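PDB 7CJ6: L-ribulose 3-epimerase from Methylomonas sp. DH-1, which catalyses the manganese-dependent epimerization of ketoses at C3, working fastest on L-ribulose and also interconverting D-allulose and D-fructose. Local coordinates for residues A[112-117]-A[157-162]; A[153-158]-A[186-191]; A[212-217]-A[225-230]. All coordinates share one frame; numbering follows the deposited sequence.

Interaction 1: A[112-117]-A[157-162]. With PSJ (D-psicose), chain D.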
loop_
_atom_site.group_PDB
_atom_site.type_symbol
_atom_site.label_atom_id
_atom_site.label_comp_id
_atom_site.label_asym_id
_atom_site.label_seq_id
_atom_site.Cartn_x
_atom_site.Cartn_y
_atom_site.Cartn_z
ATOM N N ILE A 112 17.005 -3.312 -3.859
ATOM C CA ILE A 112 18.375 -3.888 -3.712
ATOM C C ILE A 112 19.055 -3.282 -2.479
ATOM O O ILE A 112 20.174 -3.719 -2.149
ATOM C CB ILE A 112 19.198 -3.644 -4.994
ATOM C CG1 ILE A 112 19.291 -2.159 -5.354
ATOM C CG2 ILE A 112 18.636 -4.454 -6.149
ATOM C CD1 ILE A 112 20.238 -1.870 -6.493
ATOM N N TYR A 113 18.399 -2.322 -1.821
ATOM C CA TYR A 113 19.014 -1.437 -0.795
ATOM C C TYR A 113 18.459 -1.764 0.598
ATOM O O TYR A 113 18.860 -1.113 1.586
ATOM C CB TYR A 113 18.776 0.029 -1.161
ATOM C CG TYR A 113 17.324 0.375 -1.370
ATOM C CD1 TYR A 113 16.534 0.796 -0.314
ATOM C CD2 TYR A 113 16.733 0.260 -2.616
ATOM C CE1 TYR A 113 15.196 1.108 -0.489
ATOM C CE2 TYR A 113 15.399 0.568 -2.810
ATOM C CZ TYR A 113 14.626 0.994 -1.743
ATOM O OH TYR A 113 13.308 1.295 -1.919
ATOM N N CYS A 114 17.566 -2.752 0.677
ATOM C CA CYS A 114 16.919 -3.184 1.942
ATOM C C CYS A 114 16.112 -4.457 1.693
ATOM O O CYS A 114 15.951 -4.843 0.516
ATOM C CB CYS A 114 15.984 -2.107 2.478
ATOM S SG CYS A 114 14.482 -1.932 1.482
ATOM N N ALA A 115 15.614 -5.069 2.766
ATOM C CA ALA A 115 14.673 -6.206 2.690
ATOM C C ALA A 115 13.360 -5.692 2.093
ATOM O O ALA A 115 12.843 -4.659 2.578
ATOM C CB ALA A 115 14.479 -6.823 4.053
ATOM N N LEU A 116 12.871 -6.359 1.047
ATOM C CA LEU A 116 11.532 -6.099 0.462
ATOM C C LEU A 116 10.474 -6.619 1.437
ATOM O O LEU A 116 10.443 -7.843 1.688
ATOM C CB LEU A 116 11.422 -6.791 -0.898
ATOM C CG LEU A 116 10.063 -6.667 -1.580
ATOM C CD1 LEU A 116 9.779 -5.221 -1.959
ATOM C CD2 LEU A 116 9.990 -7.565 -2.807
ATOM N N GLY A 117 9.660 -5.721 1.991
ATOM C CA GLY A 117 8.498 -6.111 2.807
ATOM C C GLY A 117 8.176 -5.094 3.879
ATOM O O GLY A 117 8.649 -3.952 3.784
ATOM N N TYR A 157 4.745 -0.016 2.765
ATOM C CA TYR A 157 4.504 -1.433 3.138
ATOM C C TYR A 157 5.626 -2.327 2.594
ATOM O O TYR A 157 5.608 -3.537 2.906
ATOM C CB TYR A 157 3.152 -1.926 2.613
ATOM C CG TYR A 157 1.960 -1.111 3.044
ATOM C CD1 TYR A 157 1.476 -1.180 4.339
ATOM C CD2 TYR A 157 1.321 -0.258 2.160
ATOM C CE1 TYR A 157 0.375 -0.441 4.739
ATOM C CE2 TYR A 157 0.224 0.495 2.541
ATOM C CZ TYR A 157 -0.249 0.408 3.838
ATOM O OH TYR A 157 -1.327 1.152 4.225
ATOM N N GLU A 158 6.576 -1.758 1.845
ATOM C CA GLU A 158 7.599 -2.526 1.082
ATOM C C GLU A 158 9.013 -2.036 1.425
ATOM O O GLU A 158 9.970 -2.794 1.180
ATOM C CB GLU A 158 7.309 -2.444 -0.422
ATOM C CG GLU A 158 5.999 -3.110 -0.816
ATOM C CD GLU A 158 5.857 -3.516 -2.275
ATOM O OE1 GLU A 158 6.889 -3.688 -2.957
ATOM O OE2 GLU A 158 4.703 -3.664 -2.725
ATOM N N THR A 159 9.149 -0.820 1.959
ATOM C CA THR A 159 10.418 -0.316 2.543
ATOM C C THR A 159 10.134 0.812 3.533
ATOM O O THR A 159 9.100 1.507 3.374
ATOM C CB THR A 159 11.396 0.200 1.485
ATOM O OG1 THR A 159 12.623 0.425 2.180
ATOM C CG2 THR A 159 10.926 1.467 0.802
ATOM N N ASN A 160 11.037 0.989 4.501
ATOM C CA ASN A 160 11.014 2.135 5.444
ATOM C C ASN A 160 12.152 3.111 5.107
ATOM O O ASN A 160 12.314 4.084 5.850
ATOM C CB ASN A 160 11.054 1.659 6.897
ATOM C CG ASN A 160 12.315 0.910 7.270
ATOM O OD1 ASN A 160 13.217 0.735 6.452
ATOM N ND2 ASN A 160 12.383 0.460 8.513
ATOM N N ILE A 161 12.899 2.876 4.023
ATOM C CA ILE A 161 14.142 3.642 3.715
ATOM C C ILE A 161 13.805 4.856 2.840
ATOM O O ILE A 161 14.288 5.959 3.157
ATOM C CB ILE A 161 15.211 2.739 3.070
ATOM C CG1 ILE A 161 15.786 1.759 4.093
ATOM C CG2 ILE A 161 16.312 3.573 2.433
ATOM C CD1 ILE A 161 16.640 2.429 5.143
ATOM N N MET A 162 13.014 4.666 1.787
ATOM C CA MET A 162 12.636 5.763 0.854
ATOM C C MET A 162 11.359 5.382 0.100
ATOM O O MET A 162 11.340 4.314 -0.543
ATOM C CB MET A 162 13.765 6.047 -0.139
ATOM C CG MET A 162 14.337 4.795 -0.759
ATOM S SD MET A 162 15.879 5.100 -1.655
ATOM C CE MET A 162 15.424 4.386 -3.232
HETATM C C1 PSJ D . 7.887 -4.808 -5.848
HETATM O O1 PSJ D . 6.663 -4.220 -5.395
HETATM C C2 PSJ D . 8.333 -4.078 -7.085
HETATM O O2 PSJ D . 7.642 -3.189 -7.495
HETATM C C3 PSJ D . 9.627 -4.440 -7.748
HETATM O O3 PSJ D . 9.485 -4.512 -9.164
HETATM C C4 PSJ D . 10.058 -5.772 -7.165
HETATM O O4 PSJ D . 10.478 -5.501 -5.833
HETATM C C5 PSJ D . 11.189 -6.458 -7.919
HETATM O O5 PSJ D . 11.527 -5.697 -9.086
HETATM C C6 PSJ D . 10.783 -7.880 -8.310
HETATM O O6 PSJ D . 11.908 -8.609 -8.828
#
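Met162 lays its thioether over one face of the Tyr113 ring. Met162 CE stands 4.1 Å from the centroid of the Tyr113 ring, a CH-pi contact, and Met162 SD lies 4.4 Å from the same centroid, a Met-aromatic contact. The bend at chi3 (-126°) keeps the methyl above the ring, displaced toward its rim. Ile161 passes the tyrosine in the opposite direction, with Ile161 CG2 3.9 Å from Tyr113 CD1. Thr159 crosses it at about a right angle, placing Thr159 CG2 3.6 Å from Tyr113 OH, a hydroxyl hydrogen-bonded to the carbonyl of Glu152. Cys114 SG comes to 3.1 Å from Thr159 OG1; that threonine oxygen accepts from Ile161 N in an ST turn.

At the other end, Gly117 N donates to Glu158 O over 3.1 Å. The bond is nearly straight at the hydrogen (167°), although the donor sits 39° out of the carbonyl plane. Leu116 and Glu158 run side by side, Leu116 CD1 3.4 Å from Glu158 OE1. Glu158 OE1 accepts a short 2.5 Å hydrogen bond from O1 of D-psicose, while Glu158 OE2 is hydrogen-bonded to Tyr157 OH of the second subunit.

Both segments belong to the connections that follow adjacent TIM-barrel strands, 107-112 and 148-152. Tyr113 and Met162 rest on Leu151 of the latter strand, Tyr113 reaches Met135 of helix 125-143, and Ile161 and Met162 pack on Phe171 of helix 165-175.

Interaction 2: A[153-158]-A[186-191]; sequences VVNRYE and TYHMNI. With PSJ (D-psicose), chain D.
His188 turns its ring toward Asn155 with CG anti to its own carbonyl carbon (chi1 -64°), and Asn155 answers with CG held between backbone N and carbonyl carbon (chi1 70°), bringing the amide to the imidazole. Asn155 ND2 makes a weak hydrogen bond to His188 ND1 at 3.1 Å. Asn155 OD1 accepts from Tyr157 N at 2.8 Å, in the carbonyl plane, forming an Asx turn that fixes the amide's rotation. The imidazole is sandwiched: Val154 CG1 sits 3.6 Å from the His188 centroid in a CH-pi contact, and Tyr187 CD2 lies over the opposite face. Glu158, whose OE2 is hydrogen-bonded to Tyr157 of the second subunit, stands with its carboxylate plane at 90° to the His188 ring, Glu158 OE1 3.2 Å from His188 CE1. His188 NE2 donates to two sugar oxygens, D-psicose O1 at 3.0 Å and O2 at 2.9 Å. Ile191 CD1 packs across Asn155, 3.7 Å from Asn155 ND2.

The contact joins the loop after strand 148-152 to helix 186-192, which follows the next barrel strand, 180-185. Val153 is tied by backbone hydrogen bonding to His183 of that strand, and Thr186 touches Phe227 and Phe230 of helix 227-236.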
loop_
_atom_site.group_PDB
_atom_site.type_symbol
_atom_site.label_atom_id
_atom_site.label_comp_id
_atom_site.label_asym_id
_atom_site.label_seq_id
_atom_site.Cartn_x
_atom_site.Cartn_y
_atom_site.Cartn_z
ATOM N N VAL A 153 12.296 2.991 -5.598
ATOM C CA VAL A 153 11.429 3.650 -4.582
ATOM C C VAL A 153 10.125 2.855 -4.525
ATOM O O VAL A 153 9.444 2.769 -5.556
ATOM C CB VAL A 153 11.208 5.129 -4.957
ATOM C CG1 VAL A 153 10.211 5.811 -4.037
ATOM C CG2 VAL A 153 12.526 5.886 -4.978
ATOM N N VAL A 154 9.824 2.223 -3.388
ATOM C CA VAL A 154 8.564 1.444 -3.228
ATOM C C VAL A 154 7.760 2.035 -2.068
ATOM O O VAL A 154 8.313 2.871 -1.320
ATOM C CB VAL A 154 8.870 -0.050 -3.032
ATOM C CG1 VAL A 154 9.440 -0.655 -4.310
ATOM C CG2 VAL A 154 9.812 -0.264 -1.861
ATOM N N ASN A 155 6.502 1.610 -1.924
ATOM C CA ASN A 155 5.552 2.173 -0.930
ATOM C C ASN A 155 5.977 1.752 0.484
ATOM O O ASN A 155 6.882 0.921 0.615
ATOM C CB ASN A 155 4.103 1.788 -1.240
ATOM C CG ASN A 155 3.797 0.322 -1.026
ATOM O OD1 ASN A 155 3.822 -0.167 0.106
ATOM N ND2 ASN A 155 3.469 -0.375 -2.106
ATOM N N ARG A 156 5.326 2.346 1.480
ATOM C CA ARG A 156 5.623 2.272 2.931
ATOM C C ARG A 156 5.532 0.828 3.438
ATOM O O ARG A 156 6.164 0.534 4.475
ATOM C CB ARG A 156 4.606 3.145 3.668
ATOM C CG ARG A 156 3.165 2.711 3.443
ATOM C CD ARG A 156 2.153 3.735 3.912
ATOM N NE ARG A 156 2.303 5.006 3.205
ATOM C CZ ARG A 156 1.772 6.151 3.607
ATOM N NH1 ARG A 156 1.048 6.187 4.711
ATOM N NH2 ARG A 156 1.961 7.256 2.905
ATOM N N TYR A 157 4.745 -0.016 2.765
ATOM C CA TYR A 157 4.504 -1.433 3.138
ATOM C C TYR A 157 5.626 -2.327 2.594
ATOM O O TYR A 157 5.608 -3.537 2.906
ATOM C CB TYR A 157 3.152 -1.926 2.613
ATOM C CG TYR A 157 1.960 -1.111 3.044
ATOM C CD1 TYR A 157 1.476 -1.180 4.339
ATOM C CD2 TYR A 157 1.321 -0.258 2.160
ATOM C CE1 TYR A 157 0.375 -0.441 4.739
ATOM C CE2 TYR A 157 0.224 0.495 2.541
ATOM C CZ TYR A 157 -0.249 0.408 3.838
ATOM O OH TYR A 157 -1.327 1.152 4.225
ATOM N N GLU A 158 6.576 -1.758 1.845
ATOM C CA GLU A 158 7.599 -2.526 1.082
ATOM C C GLU A 158 9.013 -2.036 1.425
ATOM O O GLU A 158 9.970 -2.794 1.180
ATOM C CB GLU A 158 7.309 -2.444 -0.422
ATOM C CG GLU A 158 5.999 -3.110 -0.816
ATOM C CD GLU A 158 5.857 -3.516 -2.275
ATOM O OE1 GLU A 158 6.889 -3.688 -2.957
ATOM O OE2 GLU A 158 4.703 -3.664 -2.725
ATOM N N THR A 186 5.078 3.185 -11.165
ATOM C CA THR A 186 3.804 3.952 -11.153
ATOM C C THR A 186 2.886 3.401 -10.058
ATOM O O THR A 186 2.158 4.195 -9.440
ATOM C CB THR A 186 3.135 3.958 -12.531
ATOM O OG1 THR A 186 2.840 2.613 -12.915
ATOM C CG2 THR A 186 4.003 4.626 -13.574
ATOM N N TYR A 187 2.913 2.093 -9.825
ATOM C CA TYR A 187 2.124 1.447 -8.745
ATOM C C TYR A 187 2.459 2.120 -7.410
ATOM O O TYR A 187 1.535 2.561 -6.704
ATOM C CB TYR A 187 2.388 -0.057 -8.700
ATOM C CG TYR A 187 1.896 -0.719 -7.441
ATOM C CD1 TYR A 187 0.543 -0.896 -7.207
ATOM C CD2 TYR A 187 2.781 -1.155 -6.471
ATOM C CE1 TYR A 187 0.082 -1.495 -6.046
ATOM C CE2 TYR A 187 2.338 -1.768 -5.310
ATOM C CZ TYR A 187 0.982 -1.938 -5.096
ATOM O OH TYR A 187 0.534 -2.535 -3.949
ATOM N N HIS A 188 3.747 2.174 -7.061
ATOM C CA HIS A 188 4.252 2.730 -5.774
ATOM C C HIS A 188 4.048 4.246 -5.748
ATOM O O HIS A 188 3.722 4.791 -4.677
ATOM C CB HIS A 188 5.721 2.347 -5.570
ATOM C CG HIS A 188 5.925 0.875 -5.446
ATOM N ND1 HIS A 188 5.465 0.161 -4.360
ATOM C CD2 HIS A 188 6.523 -0.015 -6.267
ATOM C CE1 HIS A 188 5.773 -1.112 -4.514
ATOM N NE2 HIS A 188 6.428 -1.249 -5.674
ATOM N N MET A 189 4.231 4.899 -6.897
ATOM C CA MET A 189 4.077 6.369 -7.036
ATOM C C MET A 189 2.622 6.739 -6.734
ATOM O O MET A 189 2.396 7.763 -6.062
ATOM C CB MET A 189 4.445 6.826 -8.448
ATOM C CG MET A 189 5.928 6.713 -8.754
ATOM S SD MET A 189 6.263 7.217 -10.456
ATOM C CE MET A 189 6.166 8.998 -10.301
ATOM N N ASN A 190 1.686 5.907 -7.194
ATOM C CA ASN A 190 0.222 6.118 -7.048
ATOM C C ASN A 190 -0.121 6.303 -5.566
ATOM O O ASN A 190 -1.052 7.076 -5.258
ATOM C CB ASN A 190 -0.564 4.954 -7.650
ATOM C CG ASN A 190 -2.058 5.170 -7.581
ATOM O OD1 ASN A 190 -2.591 6.076 -8.218
ATOM N ND2 ASN A 190 -2.740 4.341 -6.809
ATOM N N ILE A 191 0.601 5.605 -4.687
ATOM C CA ILE A 191 0.384 5.652 -3.213
ATOM C C ILE A 191 1.109 6.870 -2.620
ATOM O O ILE A 191 0.438 7.666 -1.937
ATOM C CB ILE A 191 0.827 4.332 -2.559
ATOM C CG1 ILE A 191 -0.046 3.164 -3.022
ATOM C CG2 ILE A 191 0.843 4.475 -1.050
ATOM C CD1 ILE A 191 0.483 1.799 -2.636
HETATM C C1 PSJ D . 7.887 -4.808 -5.848
HETATM O O1 PSJ D . 6.663 -4.220 -5.395
HETATM C C2 PSJ D . 8.333 -4.078 -7.085
HETATM O O2 PSJ D . 7.642 -3.189 -7.495
HETATM C C3 PSJ D . 9.627 -4.440 -7.748
HETATM O O3 PSJ D . 9.485 -4.512 -9.164
HETATM C C4 PSJ D . 10.058 -5.772 -7.165
HETATM O O4 PSJ D . 10.478 -5.501 -5.833
HETATM C C5 PSJ D . 11.189 -6.458 -7.919
HETATM O O5 PSJ D . 11.527 -5.697 -9.086
HETATM C C6 PSJ D . 10.783 -7.880 -8.310
HETATM O O6 PSJ D . 11.908 -8.609 -8.828
#

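Interaction 3: A[212-217]-A[225-230]; sequences IGESHR and VDFASF. With PSJ (D-psicose), chain D.
Glu214 folds its carboxylate back to the start of the 225-230 segment, where Val225 N is bound. Its CB points away from that segment, and CG continues anti to the backbone N (chi1 -171°). The bend at chi2 (49°) then reverses the course and sets CD beside Phe227 CE2. Of the two oxygens, Glu214 OE1 lies at the edge of the Phe227 ring, 3.4 Å from Phe227 CE2, with carboxylate and ring planes 64° apart. Glu214 OE1 also accepts from Gly221 N and from a water at 2.8 Å. The same water donates to Val225 O at 2.7 Å, bridging the segments. OE2 takes two amides: Val225 N at 3.0 Å on the syn lone pair of Glu214 OE2, and Ser215 N at 2.7 Å on its anti lone pair.

Val225 CG1 sits over the centre of the Phe227 ring, and Ile212 CG2 is 3.7 Å from Phe227 CE1. The other branch carries Ile212 CD1 to 3.6 Å from Phe230 CE2. Asp226 N-caps helix 227-236 by accepting from Ser229 N.

A type I turn from Glu214 to Arg217 ends in the sugar-binding arginine, whose Arg217 NH1 donates to D-psicose O1 at 3.0 Å and whose NH2 reaches O2. The buried carboxylate is met by several N-H groups and a water, which probably favours its ionised form, and the C-H edge of Phe227, slightly positive, is probably a favourable neighbour for Glu214 OE1. Held this way, Glu214 ties the beginning of the turn to the residues leading into the helix.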
loop_
_atom_site.group_PDB
_atom_site.type_symbol
_atom_site.label_atom_id
_atom_site.label_comp_id
_atom_site.label_asym_id
_atom_site.label_seq_id
_atom_site.Cartn_x
_atom_site.Cartn_y
_atom_site.Cartn_z
ATOM N N ILE A 212 6.123 0.187 -15.057
ATOM C CA ILE A 212 4.700 0.507 -15.351
ATOM C C ILE A 212 3.827 -0.549 -14.675
ATOM O O ILE A 212 3.861 -1.718 -15.118
ATOM C CB ILE A 212 4.453 0.563 -16.872
ATOM C CG1 ILE A 212 5.390 1.561 -17.559
ATOM C CG2 ILE A 212 2.989 0.848 -17.161
ATOM C CD1 ILE A 212 5.367 2.939 -16.954
ATOM N N GLY A 213 3.081 -0.135 -13.650
ATOM C CA GLY A 213 2.076 -0.966 -12.965
ATOM C C GLY A 213 0.824 -0.168 -12.665
ATOM O O GLY A 213 0.950 0.968 -12.173
ATOM N N GLU A 214 -0.346 -0.748 -12.941
ATOM C CA GLU A 214 -1.664 -0.172 -12.569
ATOM C C GLU A 214 -1.768 -0.132 -11.036
ATOM O O GLU A 214 -0.985 -0.834 -10.369
ATOM C CB GLU A 214 -2.786 -0.985 -13.218
ATOM C CG GLU A 214 -4.151 -0.345 -13.070
ATOM C CD GLU A 214 -4.168 1.123 -13.444
ATOM O OE1 GLU A 214 -4.474 1.441 -14.619
ATOM O OE2 GLU A 214 -3.860 1.949 -12.568
ATOM N N SER A 215 -2.700 0.657 -10.498
ATOM C CA SER A 215 -2.873 0.901 -9.041
ATOM C C SER A 215 -3.053 -0.429 -8.296
ATOM O O SER A 215 -2.548 -0.552 -7.152
ATOM C CB SER A 215 -4.030 1.833 -8.796
ATOM O OG SER A 215 -5.167 1.438 -9.550
ATOM N N HIS A 216 -3.744 -1.395 -8.909
ATOM C CA HIS A 216 -4.021 -2.729 -8.305
ATOM C C HIS A 216 -3.104 -3.799 -8.911
ATOM O O HIS A 216 -3.263 -4.987 -8.536
ATOM C CB HIS A 216 -5.505 -3.090 -8.460
ATOM C CG HIS A 216 -6.035 -2.893 -9.842
ATOM N ND1 HIS A 216 -5.332 -3.282 -10.966
ATOM C CD2 HIS A 216 -7.207 -2.388 -10.281
ATOM C CE1 HIS A 216 -6.039 -2.997 -12.043
ATOM N NE2 HIS A 216 -7.199 -2.457 -11.648
ATOM N N ARG A 217 -2.199 -3.390 -9.808
ATOM C CA ARG A 217 -1.162 -4.238 -10.466
ATOM C C ARG A 217 -1.816 -5.186 -11.478
ATOM O O ARG A 217 -1.154 -6.161 -11.888
ATOM C CB ARG A 217 -0.358 -5.022 -9.422
ATOM C CG ARG A 217 0.030 -4.194 -8.203
ATOM C CD ARG A 217 1.248 -4.716 -7.466
ATOM N NE ARG A 217 2.485 -4.196 -8.033
ATOM C CZ ARG A 217 3.657 -4.194 -7.417
ATOM N NH1 ARG A 217 3.780 -4.694 -6.199
ATOM N NH2 ARG A 217 4.713 -3.688 -8.020
ATOM N N VAL A 225 -4.164 4.787 -11.637
ATOM C CA VAL A 225 -2.857 5.440 -11.938
ATOM C C VAL A 225 -3.107 6.462 -13.046
ATOM O O VAL A 225 -3.716 6.086 -14.064
ATOM C CB VAL A 225 -1.738 4.467 -12.349
ATOM C CG1 VAL A 225 -0.592 5.218 -13.012
ATOM C CG2 VAL A 225 -1.224 3.655 -11.173
ATOM N N ASP A 226 -2.662 7.697 -12.828
ATOM C CA ASP A 226 -2.699 8.778 -13.846
ATOM C C ASP A 226 -1.508 8.579 -14.793
ATOM O O ASP A 226 -0.440 9.202 -14.574
ATOM C CB ASP A 226 -2.732 10.151 -13.174
ATOM C CG ASP A 226 -3.029 11.276 -14.145
ATOM O OD1 ASP A 226 -2.899 11.041 -15.355
ATOM O OD2 ASP A 226 -3.394 12.367 -13.680
ATOM N N PHE A 227 -1.673 7.721 -15.802
ATOM C CA PHE A 227 -0.600 7.399 -16.776
ATOM C C PHE A 227 -0.400 8.589 -17.716
ATOM O O PHE A 227 0.736 8.787 -18.179
ATOM C CB PHE A 227 -0.910 6.121 -17.554
ATOM C CG PHE A 227 -0.689 4.867 -16.748
ATOM C CD1 PHE A 227 0.576 4.544 -16.281
ATOM C CD2 PHE A 227 -1.740 4.018 -16.461
ATOM C CE1 PHE A 227 0.781 3.392 -15.536
ATOM C CE2 PHE A 227 -1.533 2.873 -15.709
ATOM C CZ PHE A 227 -0.270 2.557 -15.263
ATOM N N ALA A 228 -1.453 9.362 -17.978
ATOM C CA ALA A 228 -1.361 10.589 -18.806
ATOM C C ALA A 228 -0.319 11.519 -18.180
ATOM O O ALA A 228 0.603 11.962 -18.900
ATOM C CB ALA A 228 -2.706 11.257 -18.930
ATOM N N SER A 229 -0.446 11.775 -16.876
ATOM C CA SER A 229 0.476 12.637 -16.091
ATOM C C SER A 229 1.892 12.057 -16.146
ATOM O O SER A 229 2.826 12.792 -16.529
ATOM C CB SER A 229 0.003 12.780 -14.672
ATOM O OG SER A 229 0.710 13.821 -14.020
ATOM N N PHE A 230 2.040 10.778 -15.790
ATOM C CA PHE A 230 3.351 10.096 -15.649
ATOM C C PHE A 230 4.128 10.121 -16.969
ATOM O O PHE A 230 5.343 10.380 -16.943
ATOM C CB PHE A 230 3.190 8.645 -15.186
ATOM C CG PHE A 230 4.515 7.940 -15.071
ATOM C CD1 PHE A 230 5.413 8.292 -14.076
ATOM C CD2 PHE A 230 4.894 6.972 -15.985
ATOM C CE1 PHE A 230 6.648 7.673 -13.983
ATOM C CE2 PHE A 230 6.126 6.342 -15.880
ATOM C CZ PHE A 230 7.005 6.706 -14.888
HETATM C C1 PSJ D . 7.887 -4.808 -5.848
HETATM O O1 PSJ D . 6.663 -4.220 -5.395
HETATM C C2 PSJ D . 8.333 -4.078 -7.085
HETATM O O2 PSJ D . 7.642 -3.189 -7.495
HETATM C C3 PSJ D . 9.627 -4.440 -7.748
HETATM O O3 PSJ D . 9.485 -4.512 -9.164
HETATM C C4 PSJ D . 10.058 -5.772 -7.165
HETATM O O4 PSJ D . 10.478 -5.501 -5.833
HETATM C C5 PSJ D . 11.189 -6.458 -7.919
HETATM O O5 PSJ D . 11.527 -5.697 -9.086
HETATM C C6 PSJ D . 10.783 -7.880 -8.310
HETATM O O6 PSJ D . 11.908 -8.609 -8.828
HETATM O O HOH W 1 -5.142 4.056 -15.208
#

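Overall arrangement
All three contacts are buried, and each joins parts of the chain that follow barrel strands; all touch D-psicose and the second subunit. Interactions 1 and 2 share Tyr157 and Glu158, so the loop after strand 148-152 takes part in both; between them Thr159 CG2 packs 3.4 Å from Val154 CG2. Interactions 2 and 3 meet where Thr186 OG1 probably hydrogen-bonds Gly213 O at 2.6 Å. Their chemistry differs: interaction 1 is chiefly apolar and sulfur-aromatic, interaction 2 centres on an imidazole whose NE2 edge meets the ligand, and interaction 3 on a carboxylate gripping backbone amides, where the first turn of helix 227-236 includes exposed Ala228 and partly exposed Ser229.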